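Local coordinates for protein N-acetylglucosaminidase (Paenibacillus barengoltzii, PDB 6INX) that is a family 18 glycoside hydrolase that probably cleaves beta-glycosidic bonds of N-acetylglucosamine in glycans such as N-linked ones, at residues G71-E79 / E117-D126; R280-P289 / D301-K309. All coordinates share one frame; numbering follows the deposited sequence.

Interaction 1: G71-E79 / E117-D126; sequences GWSAGGFSE and EAGIAASPDD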
# COMPACT_ATOMS: atom_id res chain seq x y z
N GLY A 71 4.97 -17.52 -12.89
CA GLY A 71 5.87 -16.39 -12.80
C GLY A 71 5.18 -15.11 -13.22
O GLY A 71 4.07 -15.11 -13.76
N TRP A 72 5.85 -13.99 -12.96
CA TRP A 72 5.26 -12.69 -13.28
C TRP A 72 5.02 -12.56 -14.77
O TRP A 72 5.92 -12.77 -15.59
CB TRP A 72 6.18 -11.56 -12.80
CG TRP A 72 5.58 -10.20 -13.03
CD1 TRP A 72 5.91 -9.31 -14.01
CD2 TRP A 72 4.54 -9.59 -12.27
NE1 TRP A 72 5.14 -8.17 -13.89
CE2 TRP A 72 4.29 -8.32 -12.83
CE3 TRP A 72 3.80 -9.99 -11.16
CZ2 TRP A 72 3.32 -7.45 -12.32
CZ3 TRP A 72 2.84 -9.13 -10.65
CH2 TRP A 72 2.61 -7.87 -11.23
N SER A 73 3.77 -12.23 -15.13
CA SER A 73 3.27 -12.02 -16.48
C SER A 73 2.96 -13.30 -17.23
O SER A 73 2.60 -13.23 -18.42
CB SER A 73 4.12 -11.08 -17.34
OG SER A 73 4.26 -9.82 -16.71
N ALA A 74 3.05 -14.45 -16.59
CA ALA A 74 2.68 -15.71 -17.22
C ALA A 74 1.17 -15.87 -17.12
O ALA A 74 0.61 -15.96 -16.02
CB ALA A 74 3.38 -16.87 -16.51
N GLY A 75 0.49 -15.93 -18.27
CA GLY A 75 -0.95 -15.96 -18.30
C GLY A 75 -1.51 -17.37 -18.38
O GLY A 75 -0.79 -18.37 -18.30
N GLY A 76 -2.83 -17.43 -18.54
CA GLY A 76 -3.53 -18.69 -18.72
C GLY A 76 -4.18 -19.26 -17.48
O GLY A 76 -4.98 -20.19 -17.59
N PHE A 77 -3.88 -18.71 -16.30
CA PHE A 77 -4.35 -19.31 -15.05
C PHE A 77 -5.81 -19.01 -14.78
O PHE A 77 -6.58 -19.92 -14.44
CB PHE A 77 -3.51 -18.78 -13.88
CG PHE A 77 -2.14 -19.35 -13.80
CD1 PHE A 77 -1.92 -20.61 -13.27
CD2 PHE A 77 -1.05 -18.62 -14.24
CE1 PHE A 77 -0.63 -21.13 -13.18
CE2 PHE A 77 0.24 -19.13 -14.16
CZ PHE A 77 0.44 -20.39 -13.63
N SER A 78 -6.22 -17.74 -14.86
CA SER A 78 -7.63 -17.42 -14.64
C SER A 78 -8.51 -18.17 -15.63
O SER A 78 -9.57 -18.68 -15.28
CB SER A 78 -7.85 -15.91 -14.73
OG SER A 78 -9.22 -15.56 -14.56
N GLU A 79 -8.06 -18.25 -16.89
CA GLU A 79 -8.79 -18.99 -17.91
C GLU A 79 -8.92 -20.47 -17.55
O GLU A 79 -10.03 -21.03 -17.57
CB GLU A 79 -8.06 -18.83 -19.25
CG GLU A 79 -7.94 -17.38 -19.77
CD GLU A 79 -6.64 -16.69 -19.37
OE1 GLU A 79 -6.13 -16.92 -18.25
OE2 GLU A 79 -6.12 -15.91 -20.21
N GLU A 117 -2.72 -7.16 -12.93
CA GLU A 117 -1.70 -6.12 -13.06
C GLU A 117 -0.47 -6.58 -13.83
O GLU A 117 0.25 -5.73 -14.38
CB GLU A 117 -1.28 -5.64 -11.66
CG GLU A 117 -2.20 -4.61 -11.04
CD GLU A 117 -3.42 -5.17 -10.34
OE1 GLU A 117 -3.68 -6.38 -10.41
OE2 GLU A 117 -4.15 -4.34 -9.74
N ALA A 118 -0.20 -7.88 -13.89
CA ALA A 118 0.95 -8.37 -14.64
C ALA A 118 0.67 -8.49 -16.13
O ALA A 118 1.56 -8.94 -16.87
CB ALA A 118 1.43 -9.71 -14.08
N GLY A 119 -0.51 -8.08 -16.58
CA GLY A 119 -0.86 -8.22 -17.98
C GLY A 119 -1.46 -9.56 -18.33
O GLY A 119 -1.29 -10.04 -19.46
N ILE A 120 -2.15 -10.19 -17.37
CA ILE A 120 -2.77 -11.49 -17.56
C ILE A 120 -4.26 -11.34 -17.27
O ILE A 120 -4.71 -10.34 -16.72
CB ILE A 120 -2.14 -12.57 -16.65
CG1 ILE A 120 -2.35 -12.23 -15.16
CG2 ILE A 120 -0.65 -12.72 -16.97
CD1 ILE A 120 -1.99 -13.39 -14.19
N ALA A 121 -5.03 -12.34 -17.68
CA ALA A 121 -6.45 -12.31 -17.37
C ALA A 121 -6.70 -12.53 -15.88
O ALA A 121 -5.93 -13.22 -15.19
CB ALA A 121 -7.18 -13.38 -18.18
N ALA A 122 -7.79 -11.95 -15.39
CA ALA A 122 -8.20 -12.12 -14.01
C ALA A 122 -9.69 -11.90 -13.89
O ALA A 122 -10.33 -11.28 -14.76
CB ALA A 122 -7.49 -11.15 -13.05
N SER A 123 -10.25 -12.37 -12.78
CA SER A 123 -11.68 -12.28 -12.53
C SER A 123 -11.91 -12.35 -11.03
O SER A 123 -11.16 -13.04 -10.33
CB SER A 123 -12.41 -13.43 -13.23
OG SER A 123 -13.74 -13.55 -12.74
N PRO A 124 -12.94 -11.68 -10.51
CA PRO A 124 -13.31 -11.92 -9.11
C PRO A 124 -13.59 -13.38 -8.82
O PRO A 124 -13.45 -13.81 -7.68
CB PRO A 124 -14.57 -11.07 -8.91
CG PRO A 124 -14.68 -10.21 -10.10
CD PRO A 124 -13.87 -10.77 -11.20
N ASP A 125 -14.01 -14.15 -9.83
CA ASP A 125 -14.25 -15.58 -9.65
C ASP A 125 -12.97 -16.34 -9.31
O ASP A 125 -13.06 -17.48 -8.84
CB ASP A 125 -14.88 -16.18 -10.91
CG ASP A 125 -16.25 -15.61 -11.21
OD1 ASP A 125 -16.90 -15.10 -10.29
OD2 ASP A 125 -16.67 -15.69 -12.39
N ASP A 126 -11.79 -15.74 -9.53
CA ASP A 126 -10.54 -16.43 -9.25
C ASP A 126 -10.41 -16.81 -7.77
O ASP A 126 -9.70 -17.76 -7.43
CB ASP A 126 -9.33 -15.55 -9.60
CG ASP A 126 -9.20 -15.25 -11.07
OD1 ASP A 126 -9.82 -15.93 -11.93
OD2 ASP A 126 -8.42 -14.33 -11.37
O HOH W 1 0.71 -12.64 -20.34
O HOH W 2 -3.96 -14.70 -19.15
O HOH W 3 -4.69 -15.58 -16.06
O HOH W 4 -10.91 -18.27 -12.76
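Ser78, in the first turn of helix 77-81, reaches the 117-126 loop through its hydroxyl: OG, anti to the backbone N (chi1 178°) and thereby turned to Asp126, donates to Asp126 OD1 at 2.7 Å, on the syn lone pair of the carboxylate. Ser78 CB packs against Ala121 O at 3.3 Å. Asp126 OD2 is met by Ser123 N from above the carboxylate plane and is also bonded by Cys114 N, the former within a capping box that starts helix 126-148. With an alanine in place of Asp126, Ser78 OG and both N-H groups would probably be left without their acceptors, freeing the hydroxyl to turn. Ala118 sets CB over the centre of the Trp72 six-membered ring, 3.3 Å from its centroid, a CH-pi contact, while Ala118 O takes a 2.8 Å bond from Ser73 OG in its carbonyl plane. Ile120 lays CG2 on Gly75 CA at 3.5 Å. One water ties Gly76 N, Ala121 N and Glu79 OE2 together. The 71-79 segment follows strand 64-70 and the 117-126 loop follows strand 105-109, its parallel neighbour in the barrel; Phe77 stacks on Trp110, just beyond that second strand.

Interaction 2: R280-P289 / D301-K309; sequences RYWDEEAKAP and DDEMSIRYK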
# COMPACT_ATOMS: atom_id res chain seq x y z
N ARG A 280 26.95 1.75 2.16
CA ARG A 280 26.03 0.80 2.77
C ARG A 280 25.58 1.29 4.14
O ARG A 280 26.40 1.65 4.99
CB ARG A 280 26.67 -0.58 2.89
CG ARG A 280 25.77 -1.59 3.61
CD ARG A 280 26.55 -2.85 3.95
NE ARG A 280 25.74 -3.93 4.51
CZ ARG A 280 25.45 -4.08 5.81
NH1 ARG A 280 25.88 -3.19 6.71
NH2 ARG A 280 24.73 -5.12 6.21
N TYR A 281 24.27 1.29 4.34
CA TYR A 281 23.65 1.58 5.62
C TYR A 281 22.88 0.35 6.09
O TYR A 281 22.46 -0.48 5.28
CB TYR A 281 22.71 2.77 5.50
CG TYR A 281 23.43 4.02 5.05
CD1 TYR A 281 24.26 4.71 5.93
CD2 TYR A 281 23.30 4.50 3.76
CE1 TYR A 281 24.93 5.84 5.53
CE2 TYR A 281 23.97 5.64 3.35
CZ TYR A 281 24.78 6.31 4.24
OH TYR A 281 25.45 7.44 3.83
N TRP A 282 22.75 0.23 7.40
CA TRP A 282 21.99 -0.85 8.01
C TRP A 282 20.80 -0.24 8.74
O TRP A 282 20.96 0.66 9.57
CB TRP A 282 22.86 -1.65 8.98
CG TRP A 282 22.13 -2.75 9.71
CD1 TRP A 282 21.75 -2.75 11.02
CD2 TRP A 282 21.67 -3.99 9.16
NE1 TRP A 282 21.09 -3.92 11.32
CE2 TRP A 282 21.02 -4.70 10.19
CE3 TRP A 282 21.74 -4.58 7.89
CZ2 TRP A 282 20.46 -5.96 10.00
CZ3 TRP A 282 21.17 -5.83 7.71
CH2 TRP A 282 20.55 -6.51 8.76
N ASP A 283 19.60 -0.72 8.41
CA ASP A 283 18.38 -0.31 9.10
C ASP A 283 18.18 -1.27 10.26
O ASP A 283 17.76 -2.42 10.07
CB ASP A 283 17.21 -0.34 8.12
CG ASP A 283 15.94 0.23 8.70
OD1 ASP A 283 15.71 0.06 9.91
OD2 ASP A 283 15.15 0.82 7.93
N GLU A 284 18.48 -0.81 11.48
CA GLU A 284 18.40 -1.65 12.66
C GLU A 284 16.97 -2.02 13.03
O GLU A 284 16.77 -2.99 13.76
CB GLU A 284 19.09 -0.98 13.86
CG GLU A 284 20.59 -0.86 13.73
CD GLU A 284 21.24 -0.31 14.99
OE1 GLU A 284 21.10 -0.94 16.06
OE2 GLU A 284 21.90 0.75 14.91
N GLU A 285 15.98 -1.27 12.56
CA GLU A 285 14.61 -1.65 12.86
C GLU A 285 14.11 -2.70 11.88
O GLU A 285 13.58 -3.73 12.29
CB GLU A 285 13.68 -0.44 12.87
CG GLU A 285 12.28 -0.81 13.37
CD GLU A 285 11.36 0.39 13.49
OE1 GLU A 285 11.69 1.45 12.92
OE2 GLU A 285 10.31 0.27 14.14
N ALA A 286 14.30 -2.46 10.59
CA ALA A 286 13.81 -3.39 9.58
C ALA A 286 14.68 -4.63 9.48
O ALA A 286 14.24 -5.64 8.92
CB ALA A 286 13.77 -2.69 8.22
N LYS A 287 15.91 -4.56 10.00
CA LYS A 287 16.95 -5.59 9.78
C LYS A 287 17.27 -5.77 8.30
O LYS A 287 17.29 -6.88 7.77
CB LYS A 287 16.61 -6.93 10.45
CG LYS A 287 16.21 -6.87 11.93
CD LYS A 287 17.26 -6.20 12.79
CE LYS A 287 16.86 -6.24 14.26
NZ LYS A 287 17.66 -5.30 15.10
N ALA A 288 17.54 -4.65 7.62
CA ALA A 288 17.77 -4.67 6.18
C ALA A 288 18.89 -3.71 5.78
O ALA A 288 18.98 -2.59 6.31
CB ALA A 288 16.50 -4.29 5.41
N PRO A 289 19.75 -4.12 4.84
CA PRO A 289 20.76 -3.21 4.31
C PRO A 289 20.25 -2.43 3.11
O PRO A 289 19.35 -2.86 2.38
CB PRO A 289 21.86 -4.18 3.87
CG PRO A 289 21.06 -5.33 3.27
CD PRO A 289 19.84 -5.46 4.22
N ASP A 301 19.09 -7.87 -0.01
CA ASP A 301 19.35 -8.81 1.08
C ASP A 301 20.84 -9.13 1.09
O ASP A 301 21.48 -9.22 0.04
CB ASP A 301 18.62 -10.15 0.80
CG ASP A 301 17.45 -10.43 1.76
OD1 ASP A 301 17.34 -9.80 2.83
OD2 ASP A 301 16.63 -11.32 1.42
N ASP A 302 21.40 -9.29 2.29
CA ASP A 302 22.78 -9.76 2.37
C ASP A 302 22.92 -10.86 3.41
O ASP A 302 21.91 -11.36 3.91
CB ASP A 302 23.76 -8.59 2.60
CG ASP A 302 23.60 -7.92 3.96
OD1 ASP A 302 22.79 -8.37 4.79
OD2 ASP A 302 24.32 -6.93 4.22
N GLU A 303 24.15 -11.26 3.74
CA GLU A 303 24.31 -12.31 4.75
C GLU A 303 23.75 -11.89 6.10
O GLU A 303 23.26 -12.73 6.86
CB GLU A 303 25.78 -12.72 4.87
CG GLU A 303 26.42 -13.20 3.57
CD GLU A 303 27.12 -12.09 2.80
OE1 GLU A 303 26.57 -10.97 2.67
OE2 GLU A 303 28.25 -12.33 2.34
N MET A 304 23.80 -10.59 6.40
CA MET A 304 23.32 -10.08 7.69
C MET A 304 21.80 -10.18 7.79
O MET A 304 21.25 -10.70 8.77
CB MET A 304 23.80 -8.64 7.86
CG MET A 304 23.69 -8.03 9.25
SD MET A 304 24.49 -6.40 9.30
CE MET A 304 26.22 -6.85 9.25
N SER A 305 21.09 -9.69 6.77
CA SER A 305 19.63 -9.78 6.81
C SER A 305 19.16 -11.23 6.70
O SER A 305 18.18 -11.62 7.34
CB SER A 305 19.01 -8.91 5.71
OG SER A 305 19.45 -9.29 4.42
N ILE A 306 19.87 -12.06 5.93
CA ILE A 306 19.52 -13.47 5.84
C ILE A 306 19.66 -14.15 7.21
O ILE A 306 18.79 -14.93 7.61
CB ILE A 306 20.33 -14.16 4.73
CG1 ILE A 306 19.80 -13.74 3.36
CG2 ILE A 306 20.30 -15.68 4.89
CD1 ILE A 306 20.68 -14.22 2.20
N ARG A 307 20.74 -13.86 7.96
CA ARG A 307 20.84 -14.46 9.30
C ARG A 307 19.66 -14.06 10.16
O ARG A 307 19.10 -14.88 10.88
CB ARG A 307 22.17 -14.12 10.01
CG ARG A 307 22.28 -14.49 11.53
CD ARG A 307 22.25 -16.00 11.62
NE ARG A 307 22.38 -16.56 12.95
CZ ARG A 307 23.46 -17.20 13.41
NH1 ARG A 307 24.55 -17.38 12.64
NH2 ARG A 307 23.44 -17.71 14.66
N TYR A 308 19.27 -12.78 10.11
CA TYR A 308 18.11 -12.36 10.88
C TYR A 308 16.84 -13.08 10.43
O TYR A 308 16.01 -13.47 11.26
CB TYR A 308 17.92 -10.84 10.79
CG TYR A 308 18.76 -10.05 11.78
CD1 TYR A 308 18.43 -10.01 13.13
CD2 TYR A 308 19.86 -9.33 11.35
CE1 TYR A 308 19.19 -9.29 14.03
CE2 TYR A 308 20.64 -8.59 12.25
CZ TYR A 308 20.29 -8.59 13.59
OH TYR A 308 21.05 -7.86 14.49
N LYS A 309 16.68 -13.29 9.13
CA LYS A 309 15.52 -14.02 8.63
C LYS A 309 15.51 -15.46 9.13
O LYS A 309 14.46 -16.00 9.50
CB LYS A 309 15.48 -13.98 7.10
CG LYS A 309 15.15 -12.59 6.53
CD LYS A 309 14.99 -12.64 5.01
CE LYS A 309 14.63 -11.25 4.47
NZ LYS A 309 14.38 -11.23 2.99
O HOH W 5 26.09 -6.10 2.27
O HOH W 6 20.46 -5.02 14.00
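Arg280, on the outer strand of a beta-hairpin, forms a salt bridge with Asp302, the N-cap of helix 303-316; the hairpin belongs to the antiparallel sheet that probably corresponds to the alpha+beta insertion domain of many family 18 enzymes. Arg280 NH2 gives Asp302 OD2 a nearly straight 2.7 Å bond on the syn lone pair, the two flat groups only 17° from coplanar; NE adds a weak bond to the same oxygen and a water bridges the pair. Trp282 carries Met304 SD over one face, 3.6 Å from the centroid of its six-membered ring, a Met-aromatic contact. The sulfur also accepts a weak bond from Arg280 NH2. Across from Trp282 CZ2, Tyr308 CE2 lies 3.5 Å away, the rings barely overlapping. Past the turn, Lys287 and Ala288 both face Asp283 in a G1 beta bulge; Lys287 bends at chi2 (-56°) and lays CD over the centre of the Tyr308 ring, while NZ bonds Glu284 O. A single water gathers Lys287 NZ, Trp282 NE1 and Tyr308 OH. The Lys287 carbonyl O rests against Ser305 CB at 3.4 Å. Pro289 packs against the start of the helix, with CG 3.7 Å from Asp302 CG and CD 3.8 Å from Ser305 CB.

In the fold
From the N terminus, interaction 1 comes first: it closes a loop of 37 residues that holds helix 84-100 and strand 105-109, joining the segments that follow two neighbouring barrel strands. The chain then completes strands 153-159, 179-183 and 230-235 before entering the antiparallel sheet. Interaction 2 closes a shorter loop of 11 residues, tying the edge hairpin of that sheet to helix 303-316, which leads back to barrel strand 320-324. The two follow in series, neither nesting nor crossing, on opposite sides of the chain's centre with centres about 33 Å apart. Thr205 hydrogen-bonds Glu285 within its own chain, while Thr205 of the second subunit packs against Pro124 of interaction 1.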